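Long-range contacts in V-type ATP synthase alpha chain (Nanoarchaeum equitans Kin4-M, PDB 5BN3), which belongs to the ATP synthase alpha/beta family and holds adenosine-5'-diphosphate at the P-loop of its nucleotide-binding domain: residues 10-16 against 41-47; 182-188 against 299-303; 512-516 against 559-563. One frame throughout, in Å; residues are numbered along the deposited sequence.

Contact 1 of 3, residues 10-16 against 41-47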
loop_
_atom_site.group_PDB
_atom_site.type_symbol
_atom_site.label_atom_id
_atom_site.label_comp_id
_atom_site.label_asym_id
_atom_site.label_seq_id
_atom_site.Cartn_x
_atom_site.Cartn_y
_atom_site.Cartn_z
ATOM N N PRO A 10 -4.597 27.173 -12.038
ATOM C CA PRO A 10 -3.608 27.810 -12.911
ATOM C C PRO A 10 -3.903 27.555 -14.383
ATOM O O PRO A 10 -3.178 28.065 -15.239
ATOM C CB PRO A 10 -2.309 27.104 -12.519
ATOM C CG PRO A 10 -2.755 25.739 -12.113
ATOM C CD PRO A 10 -4.077 25.938 -11.424
ATOM N N LEU A 11 -4.939 26.771 -14.675
ATOM C CA LEU A 11 -5.299 26.467 -16.058
ATOM C C LEU A 11 -6.468 27.317 -16.556
ATOM O O LEU A 11 -7.537 27.342 -15.945
ATOM C CB LEU A 11 -5.645 24.983 -16.217
ATOM C CG LEU A 11 -6.036 24.544 -17.634
ATOM C CD1 LEU A 11 -4.823 24.545 -18.547
ATOM C CD2 LEU A 11 -6.712 23.179 -17.639
ATOM N N VAL A 12 -6.254 28.008 -17.672
ATOM C CA VAL A 12 -7.317 28.757 -18.335
ATOM C C VAL A 12 -7.589 28.162 -19.715
ATOM O O VAL A 12 -6.657 27.882 -20.471
ATOM C CB VAL A 12 -6.957 30.252 -18.464
ATOM C CG1 VAL A 12 -7.824 30.937 -19.514
ATOM C CG2 VAL A 12 -7.106 30.942 -17.124
ATOM N N ILE A 13 -8.863 27.941 -20.028
ATOM C CA ILE A 13 -9.254 27.495 -21.360
ATOM C C ILE A 13 -9.881 28.666 -22.111
ATOM O O ILE A 13 -10.773 29.343 -21.590
ATOM C CB ILE A 13 -10.238 26.308 -21.305
ATOM C CG1 ILE A 13 -9.597 25.130 -20.568
ATOM C CG2 ILE A 13 -10.646 25.878 -22.706
ATOM C CD1 ILE A 13 -10.536 23.965 -20.321
ATOM N N ALA A 14 -9.400 28.911 -23.326
ATOM C CA ALA A 14 -9.890 30.027 -24.128
ATOM C C ALA A 14 -10.292 29.589 -25.529
ATOM O O ALA A 14 -9.667 28.705 -26.115
ATOM C CB ALA A 14 -8.839 31.124 -24.203
ATOM N N LYS A 15 -11.340 30.212 -26.060
ATOM C CA LYS A 15 -11.697 30.038 -27.463
ATOM C C LYS A 15 -11.014 31.119 -28.290
ATOM O O LYS A 15 -10.919 32.269 -27.859
ATOM C CB LYS A 15 -13.214 30.126 -27.659
ATOM C CG LYS A 15 -13.949 28.794 -27.606
ATOM C CD LYS A 15 -15.300 28.908 -28.307
ATOM C CE LYS A 15 -16.060 27.588 -28.317
ATOM N NZ LYS A 15 -16.810 27.345 -27.055
ATOM N N GLY A 16 -10.538 30.750 -29.475
ATOM C CA GLY A 16 -9.899 31.706 -30.359
ATOM C C GLY A 16 -8.828 31.098 -31.244
ATOM O O GLY A 16 -8.827 29.891 -31.496
ATOM N N ASP A 41 -10.736 24.825 -31.669
ATOM C CA ASP A 41 -10.816 26.267 -31.467
ATOM C C ASP A 41 -10.447 26.665 -30.041
ATOM O O ASP A 41 -10.428 27.851 -29.700
ATOM C CB ASP A 41 -12.225 26.761 -31.795
ATOM C CG ASP A 41 -13.303 25.902 -31.162
ATOM O OD1 ASP A 41 -13.066 24.690 -30.968
ATOM O OD2 ASP A 41 -14.390 26.436 -30.862
ATOM N N LYS A 42 -10.152 25.667 -29.214
ATOM C CA LYS A 42 -9.821 25.902 -27.813
ATOM C C LYS A 42 -8.314 25.912 -27.581
ATOM O O LYS A 42 -7.565 25.208 -28.262
ATOM C CB LYS A 42 -10.453 24.822 -26.934
ATOM C CG LYS A 42 -11.931 24.592 -27.181
ATOM C CD LYS A 42 -12.400 23.343 -26.454
ATOM C CE LYS A 42 -13.527 23.648 -25.483
ATOM N NZ LYS A 42 -14.820 23.902 -26.170
ATOM N N ALA A 43 -7.878 26.706 -26.609
ATOM C CA ALA A 43 -6.479 26.703 -26.189
ATOM C C ALA A 43 -6.370 26.452 -24.693
ATOM O O ALA A 43 -7.121 27.026 -23.900
ATOM C CB ALA A 43 -5.811 28.010 -26.545
ATOM N N TYR A 44 -5.427 25.598 -24.312
ATOM C CA TYR A 44 -5.171 25.325 -22.905
ATOM C C TYR A 44 -3.962 26.131 -22.455
ATOM O O TYR A 44 -2.860 25.978 -22.988
ATOM C CB TYR A 44 -4.984 23.823 -22.673
ATOM C CG TYR A 44 -6.247 23.035 -22.951
ATOM C CD1 TYR A 44 -6.596 22.675 -24.245
ATOM C CD2 TYR A 44 -7.102 22.670 -21.920
ATOM C CE1 TYR A 44 -7.754 21.964 -24.505
ATOM C CE2 TYR A 44 -8.263 21.958 -22.169
ATOM C CZ TYR A 44 -8.583 21.609 -23.464
ATOM O OH TYR A 44 -9.737 20.902 -23.715
ATOM N N ILE A 45 -4.185 27.002 -21.480
ATOM C CA ILE A 45 -3.195 27.991 -21.085
ATOM C C ILE A 45 -2.827 27.850 -19.614
ATOM O O ILE A 45 -3.705 27.861 -18.748
ATOM C CB ILE A 45 -3.749 29.413 -21.316
ATOM C CG1 ILE A 45 -4.068 29.620 -22.800
ATOM C CG2 ILE A 45 -2.770 30.461 -20.827
ATOM C CD1 ILE A 45 -5.128 30.669 -23.057
ATOM N N GLN A 46 -1.536 27.714 -19.324
ATOM C CA GLN A 46 -1.093 27.786 -17.936
ATOM C C GLN A 46 -0.701 29.222 -17.595
ATOM O O GLN A 46 0.102 29.852 -18.292
ATOM C CB GLN A 46 0.016 26.770 -17.617
ATOM C CG GLN A 46 1.373 27.012 -18.263
ATOM C CD GLN A 46 2.356 25.899 -17.942
ATOM O OE1 GLN A 46 1.979 24.730 -17.863
ATOM N NE2 GLN A 46 3.620 26.259 -17.751
ATOM N N VAL A 47 -1.311 29.741 -16.536
ATOM C CA VAL A 47 -1.154 31.137 -16.152
ATOM C C VAL A 47 -0.105 31.270 -15.056
ATOM O O VAL A 47 -0.139 30.539 -14.064
ATOM C CB VAL A 47 -2.497 31.721 -15.675
ATOM C CG1 VAL A 47 -2.354 33.194 -15.339
ATOM C CG2 VAL A 47 -3.550 31.531 -16.748
#
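Strands 11-15 and 42-47 pair antiparallel in the N-terminal beta-barrel domain of this ATP synthase alpha/beta family member, their short axes running at 157° to each other. Six backbone hydrogen bonds join them, from Val47 N on Pro10 O (2.8 Å) to Gly16 N on Asp41 O (2.9 Å). Val12 with Ile45 and Ala14 with Ala43 are the hydrogen-bonded pairs, each exchanging two bonds. One face of the sheet carries these four side chains. Ala14 CB rests on Ile45 CD1 at 3.9 Å, and Val12 CG2 also meets Val47 CG2 at 3.6 Å. On the other face Ile13 lies alongside Tyr44. Its CG1 stands beside the backbone N (chi1 -59°), which brings Ile13 CD1 to 3.6 Å from Tyr44 CE2, while Leu11 CD2 sits at the ring edge. Lys15 runs beside Asp41, yet Lys15 NZ stays 4.6 Å from Asp41 OD2. It is closer to Lys42 NZ, at 4.1 Å, a probably unfavourable approach of like charges that a long, weak ion pair from Lys15 to Glu36 of the NEQ263 chain may ease. Strand 3-8 flanks strand 11-15, strand 31-39 flanks strand 42-47, and helix 322-335 packs against Pro10 and Leu11.

Contact 2 of 3, residues 182-188 against 299-303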
loop_
_atom_site.group_PDB
_atom_site.type_symbol
_atom_site.label_atom_id
_atom_site.label_comp_id
_atom_site.label_asym_id
_atom_site.label_seq_id
_atom_site.Cartn_x
_atom_site.Cartn_y
_atom_site.Cartn_z
ATOM N N TRP A 182 16.100 35.027 -25.585
ATOM C CA TRP A 182 16.159 33.608 -25.909
ATOM C C TRP A 182 15.025 32.832 -25.245
ATOM O O TRP A 182 14.738 33.036 -24.065
ATOM C CB TRP A 182 17.511 33.023 -25.493
ATOM C CG TRP A 182 17.723 31.643 -26.005
ATOM C CD1 TRP A 182 17.448 30.475 -25.357
ATOM C CD2 TRP A 182 18.245 31.280 -27.286
ATOM N NE1 TRP A 182 17.772 29.406 -26.156
ATOM C CE2 TRP A 182 18.264 29.874 -27.347
ATOM C CE3 TRP A 182 18.700 32.009 -28.388
ATOM C CZ2 TRP A 182 18.722 29.182 -28.468
ATOM C CZ3 TRP A 182 19.153 31.324 -29.497
ATOM C CH2 TRP A 182 19.162 29.924 -29.530
ATOM N N PRO A 183 14.374 31.940 -26.008
ATOM C CA PRO A 183 13.295 31.100 -25.475
ATOM C C PRO A 183 13.835 30.133 -24.421
ATOM O O PRO A 183 14.712 29.327 -24.734
ATOM C CB PRO A 183 12.816 30.316 -26.706
ATOM C CG PRO A 183 13.313 31.102 -27.891
ATOM C CD PRO A 183 14.608 31.699 -27.442
ATOM N N ILE A 184 13.312 30.206 -23.201
ATOM C CA ILE A 184 13.842 29.413 -22.092
ATOM C C ILE A 184 13.633 27.904 -22.241
ATOM O O ILE A 184 14.356 27.115 -21.633
ATOM C CB ILE A 184 13.273 29.878 -20.731
ATOM C CG1 ILE A 184 11.749 29.742 -20.705
ATOM C CG2 ILE A 184 13.698 31.308 -20.432
ATOM C CD1 ILE A 184 11.132 30.100 -19.365
ATOM N N ARG A 185 12.648 27.504 -23.039
ATOM C CA ARG A 185 12.376 26.082 -23.256
ATOM C C ARG A 185 13.293 25.472 -24.309
ATOM O O ARG A 185 13.244 24.271 -24.566
ATOM C CB ARG A 185 10.915 25.861 -23.662
ATOM C CG ARG A 185 9.908 26.172 -22.569
ATOM C CD ARG A 185 8.502 25.775 -22.982
ATOM N NE ARG A 185 7.522 26.129 -21.959
ATOM C CZ ARG A 185 7.231 25.366 -20.910
ATOM N NH1 ARG A 185 7.842 24.201 -20.746
ATOM N NH2 ARG A 185 6.330 25.767 -20.025
ATOM N N LYS A 186 14.127 26.310 -24.914
ATOM C CA LYS A 186 14.998 25.876 -25.999
ATOM C C LYS A 186 16.452 25.885 -25.549
ATOM O O LYS A 186 16.984 26.935 -25.183
ATOM C CB LYS A 186 14.822 26.801 -27.204
ATOM C CG LYS A 186 15.617 26.411 -28.436
ATOM C CD LYS A 186 15.289 27.356 -29.584
ATOM C CE LYS A 186 16.102 27.038 -30.827
ATOM N NZ LYS A 186 15.816 28.000 -31.929
ATOM N N PRO A 187 17.096 24.709 -25.563
ATOM C CA PRO A 187 18.505 24.593 -25.165
ATOM C C PRO A 187 19.404 25.414 -26.081
ATOM O O PRO A 187 19.205 25.395 -27.297
ATOM C CB PRO A 187 18.801 23.102 -25.359
ATOM C CG PRO A 187 17.465 22.432 -25.280
ATOM C CD PRO A 187 16.499 23.402 -25.890
ATOM N N ARG A 188 20.369 26.130 -25.512
ATOM C CA ARG A 188 21.276 26.944 -26.317
ATOM C C ARG A 188 22.332 26.082 -27.003
ATOM O O ARG A 188 22.961 25.234 -26.366
ATOM C CB ARG A 188 21.923 28.043 -25.465
ATOM C CG ARG A 188 20.938 29.125 -25.030
ATOM C CD ARG A 188 21.583 30.174 -24.131
ATOM N NE ARG A 188 22.726 30.833 -24.763
ATOM C CZ ARG A 188 22.634 31.861 -25.602
ATOM N NH1 ARG A 188 21.447 32.356 -25.926
ATOM N NH2 ARG A 188 23.732 32.393 -26.120
ATOM N N TYR A 299 13.608 26.470 -16.126
ATOM C CA TYR A 299 14.090 26.688 -17.488
ATOM C C TYR A 299 14.845 28.008 -17.603
ATOM O O TYR A 299 15.811 28.115 -18.362
ATOM C CB TYR A 299 12.919 26.652 -18.479
ATOM C CG TYR A 299 12.332 25.271 -18.674
ATOM C CD1 TYR A 299 11.406 24.759 -17.779
ATOM C CD2 TYR A 299 12.703 24.482 -19.753
ATOM C CE1 TYR A 299 10.867 23.500 -17.948
ATOM C CE2 TYR A 299 12.167 23.219 -19.930
ATOM C CZ TYR A 299 11.250 22.735 -19.024
ATOM O OH TYR A 299 10.712 21.481 -19.192
ATOM N N LEU A 300 14.400 29.004 -16.844
ATOM C CA LEU A 300 15.026 30.321 -16.842
ATOM C C LEU A 300 16.464 30.250 -16.343
ATOM O O LEU A 300 17.379 30.784 -16.974
ATOM C CB LEU A 300 14.238 31.273 -15.941
ATOM C CG LEU A 300 14.680 32.735 -15.980
ATOM C CD1 LEU A 300 13.888 33.456 -17.046
ATOM C CD2 LEU A 300 14.522 33.416 -14.628
ATOM N N GLY A 301 16.656 29.592 -15.203
ATOM C CA GLY A 301 17.974 29.476 -14.603
ATOM C C GLY A 301 18.923 28.650 -15.441
ATOM O O GLY A 301 20.119 28.935 -15.506
ATOM N N ALA A 302 18.388 27.617 -16.082
ATOM C CA ALA A 302 19.183 26.786 -16.973
ATOM C C ALA A 302 19.646 27.590 -18.183
ATOM O O ALA A 302 20.800 27.486 -18.603
ATOM C CB ALA A 302 18.382 25.577 -17.416
ATOM N N THR A 303 18.737 28.380 -18.748
ATOM C CA THR A 303 19.042 29.203 -19.918
ATOM C C THR A 303 20.123 30.239 -19.623
ATOM O O THR A 303 21.049 30.426 -20.417
ATOM C CB THR A 303 17.778 29.917 -20.436
ATOM O OG1 THR A 303 16.814 28.937 -20.841
ATOM C CG2 THR A 303 18.116 30.800 -21.623
#
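Ile184, in the turn that follows strand 180-183, packs its side chain against helix 293-309 of the nucleotide-binding domain, crossing the side chains of Tyr299 and Thr303 at about right angles; the contact thus joins that turn to the domain. Ile184 CB lies 3.7 Å from Thr303 OG1. From there the branches part. Ile184 CG2 lies against Leu300, 4.0 Å from Leu300 CD1, whereas CG1, set between the backbone N and carbonyl carbon (chi1 60°), turns to Tyr299. At the tip, Ile184 CD1 ends 4.0 Å from Tyr299 CB. The Thr303 hydroxyl donates to Tyr299 O at 2.8 Å, and Thr303 N reaches the same oxygen from the opposite face of its plane, so one helical carbonyl holds both donors. Ile184 O lies at the edge of the Tyr299 ring and accepts a hydrogen bond from Arg359. Over one face of that ring comes Arg185 NH1, the guanidinium plane turned 50° from the ring; with Arg185 CZ 5.2 Å from the Tyr299 ring centroid, any cation-pi attraction is weak, and salt bridges to Glu34 and Glu295 hold the guanidinium.

A type I turn from Pro183 to Lys186 bends the chain, and Trp182 NE1 braces it by bonding Lys186 O at 2.8 Å. Arg188 CG and Pro183 CD cover opposite faces of the indole. Strand 68-71 pairs with strand 180-183, and its Ile69 touches Ile184 of the turn as well as Leu300 and Thr303 of the helix.

Contact 3 of 3, residues 512-516 against 559-563; sequences IIHKY and IEQEI
Apolar packing of Ile512 and Tyr516 against Ile559 and Ile563 carries most of this helix-to-helix contact. Ile512 reaches the other segment through CD1. With CG1 anti to the backbone N (chi1 -172°), Ile512 points to the other helix and sets its CD1 3.7 Å from Ile559 CG2, the two side chains crossing at about a right angle. Ile563 completes the apolar cluster from the other end of its segment: its CD1 lies 4.1 Å from Ile512 CD1 and 4.0 Å from Tyr516 CA, arriving at the edge of the tyrosine ring, near the ring plane. A single methyl thus bridges two residues one helical turn apart, whose backbones are linked by the hydrogen bond from Tyr516 N to Ile512 O.

The two segments belong to helices 503-523 and 552-562, in the all-helical C-terminal part of the subunit. Ile563 is the first residue to leave helical geometry at the end of helix 552-562, though its N still bonds Ile559 O at 2.9 Å.

Mixed and polar contacts lie at the margin. Glu560 CG takes part as a hydrocarbon, 3.9 Å from Ile512 CD1. Lys515 crosses Glu560 at about a right angle; Lys515 NZ remains 4.8 Å from Glu560 OE2, too far for a salt bridge, so any attraction between the opposite charges is probably modest. No hydrogen bond spans the segments. The phenol of Tyr516 is bonded to His479 of helix 472-489, and Ile537 of helix 537-542 touches both Tyr516 and Ile559.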
loop_
_atom_site.group_PDB
_atom_site.type_symbol
_atom_site.label_atom_id
_atom_site.label_comp_id
_atom_site.label_asym_id
_atom_site.label_seq_id
_atom_site.Cartn_x
_atom_site.Cartn_y
_atom_site.Cartn_z
ATOM N N ILE A 512 46.962 13.767 8.370
ATOM C CA ILE A 512 47.178 13.629 9.808
ATOM C C ILE A 512 46.330 12.502 10.408
ATOM O O ILE A 512 46.767 11.815 11.334
ATOM C CB ILE A 512 46.961 14.970 10.555
ATOM C CG1 ILE A 512 47.381 14.851 12.021
ATOM C CG2 ILE A 512 45.516 15.432 10.448
ATOM C CD1 ILE A 512 48.824 14.443 12.205
ATOM N N ILE A 513 45.131 12.304 9.867
ATOM C CA ILE A 513 44.279 11.191 10.278
ATOM C C ILE A 513 44.923 9.867 9.868
ATOM O O ILE A 513 44.978 8.921 10.654
ATOM C CB ILE A 513 42.864 11.298 9.656
ATOM C CG1 ILE A 513 42.082 12.449 10.293
ATOM C CG2 ILE A 513 42.094 10.005 9.844
ATOM C CD1 ILE A 513 40.726 12.692 9.654
ATOM N N HIS A 514 45.413 9.812 8.633
ATOM C CA HIS A 514 46.099 8.629 8.126
ATOM C C HIS A 514 47.366 8.340 8.925
ATOM O O HIS A 514 47.682 7.183 9.206
ATOM C CB HIS A 514 46.446 8.806 6.649
ATOM C CG HIS A 514 47.329 7.728 6.102
ATOM N ND1 HIS A 514 46.943 6.405 6.052
ATOM C CD2 HIS A 514 48.577 7.776 5.583
ATOM C CE1 HIS A 514 47.917 5.686 5.524
ATOM N NE2 HIS A 514 48.921 6.492 5.231
ATOM N N LYS A 515 48.091 9.397 9.281
ATOM C CA LYS A 515 49.324 9.269 10.049
ATOM C C LYS A 515 49.042 8.748 11.455
ATOM O O LYS A 515 49.797 7.938 11.990
ATOM C CB LYS A 515 50.055 10.615 10.111
ATOM C CG LYS A 515 51.425 10.560 10.772
ATOM C CD LYS A 515 52.081 11.938 10.815
ATOM C CE LYS A 515 52.522 12.412 9.436
ATOM N NZ LYS A 515 53.745 11.713 8.951
ATOM N N TYR A 516 47.949 9.218 12.049
ATOM C CA TYR A 516 47.518 8.728 13.351
ATOM C C TYR A 516 47.142 7.255 13.254
ATOM O O TYR A 516 47.450 6.467 14.144
ATOM C CB TYR A 516 46.326 9.543 13.858
ATOM C CG TYR A 516 45.772 9.077 15.189
ATOM C CD1 TYR A 516 46.419 9.389 16.376
ATOM C CD2 TYR A 516 44.597 8.340 15.258
ATOM C CE1 TYR A 516 45.917 8.971 17.595
ATOM C CE2 TYR A 516 44.088 7.919 16.475
ATOM C CZ TYR A 516 44.753 8.239 17.639
ATOM O OH TYR A 516 44.258 7.827 18.854
ATOM N N ILE A 559 50.678 18.008 16.718
ATOM C CA ILE A 559 50.137 16.652 16.741
ATOM C C ILE A 559 51.139 15.634 16.190
ATOM O O ILE A 559 51.269 14.534 16.729
ATOM C CB ILE A 559 48.787 16.571 15.977
ATOM C CG1 ILE A 559 47.705 17.340 16.740
ATOM C CG2 ILE A 559 48.344 15.130 15.793
ATOM C CD1 ILE A 559 46.413 17.509 15.973
ATOM N N GLU A 560 51.855 16.010 15.132
ATOM C CA GLU A 560 52.841 15.128 14.508
ATOM C C GLU A 560 53.947 14.685 15.472
ATOM O O GLU A 560 54.378 13.532 15.439
ATOM C CB GLU A 560 53.445 15.791 13.262
ATOM C CG GLU A 560 52.513 15.834 12.053
ATOM C CD GLU A 560 53.088 16.639 10.901
ATOM O OE1 GLU A 560 53.869 17.577 11.164
ATOM O OE2 GLU A 560 52.760 16.337 9.733
ATOM N N GLN A 561 54.406 15.598 16.325
ATOM C CA GLN A 561 55.413 15.251 17.324
ATOM C C GLN A 561 54.788 14.356 18.380
ATOM O O GLN A 561 55.354 13.331 18.753
ATOM C CB GLN A 561 55.992 16.495 18.005
ATOM C CG GLN A 561 56.063 17.746 17.150
ATOM C CD GLN A 561 56.710 17.520 15.797
ATOM O OE1 GLN A 561 57.677 16.770 15.670
ATOM N NE2 GLN A 561 56.171 18.174 14.773
ATOM N N GLU A 562 53.609 14.754 18.849
ATOM C CA GLU A 562 52.886 14.024 19.886
ATOM C C GLU A 562 52.627 12.577 19.474
ATOM O O GLU A 562 52.461 11.697 20.319
ATOM C CB GLU A 562 51.575 14.739 20.212
ATOM C CG GLU A 562 51.063 14.510 21.621
ATOM C CD GLU A 562 49.987 15.504 22.008
ATOM O OE1 GLU A 562 49.833 16.519 21.297
ATOM O OE2 GLU A 562 49.295 15.272 23.022
ATOM N N ILE A 563 52.603 12.336 18.167
ATOM C CA ILE A 563 52.628 10.978 17.642
ATOM C C ILE A 563 54.072 10.469 17.735
ATOM O O ILE A 563 54.712 10.143 16.733
ATOM C CB ILE A 563 52.074 10.918 16.199
ATOM C CG1 ILE A 563 50.676 11.536 16.144
ATOM C CG2 ILE A 563 51.976 9.493 15.709
ATOM C CD1 ILE A 563 50.042 11.502 14.767
#

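Overall arrangement
From the N terminus, contact 1 closes first, bringing 41-47 back onto 10-16 within the beta-barrel domain. Contact 2 spans a much longer loop: 110 residues separate its segments, and it ties the turn after strand 180-183 to helix 293-309 of the nucleotide-binding domain. Contact 3 closes the last loop, between helices near the C terminus. The three follow in series, with no nesting or crossing. Contacts 1 and 2 lie on the same side of the chain's centre and touch, Gln46 NE2 standing 3.6 Å from Arg185 NH2; Glu295 bonds both side chains. Contact 3 lies on the opposite side, its centre about 51 Å from that of contact 2.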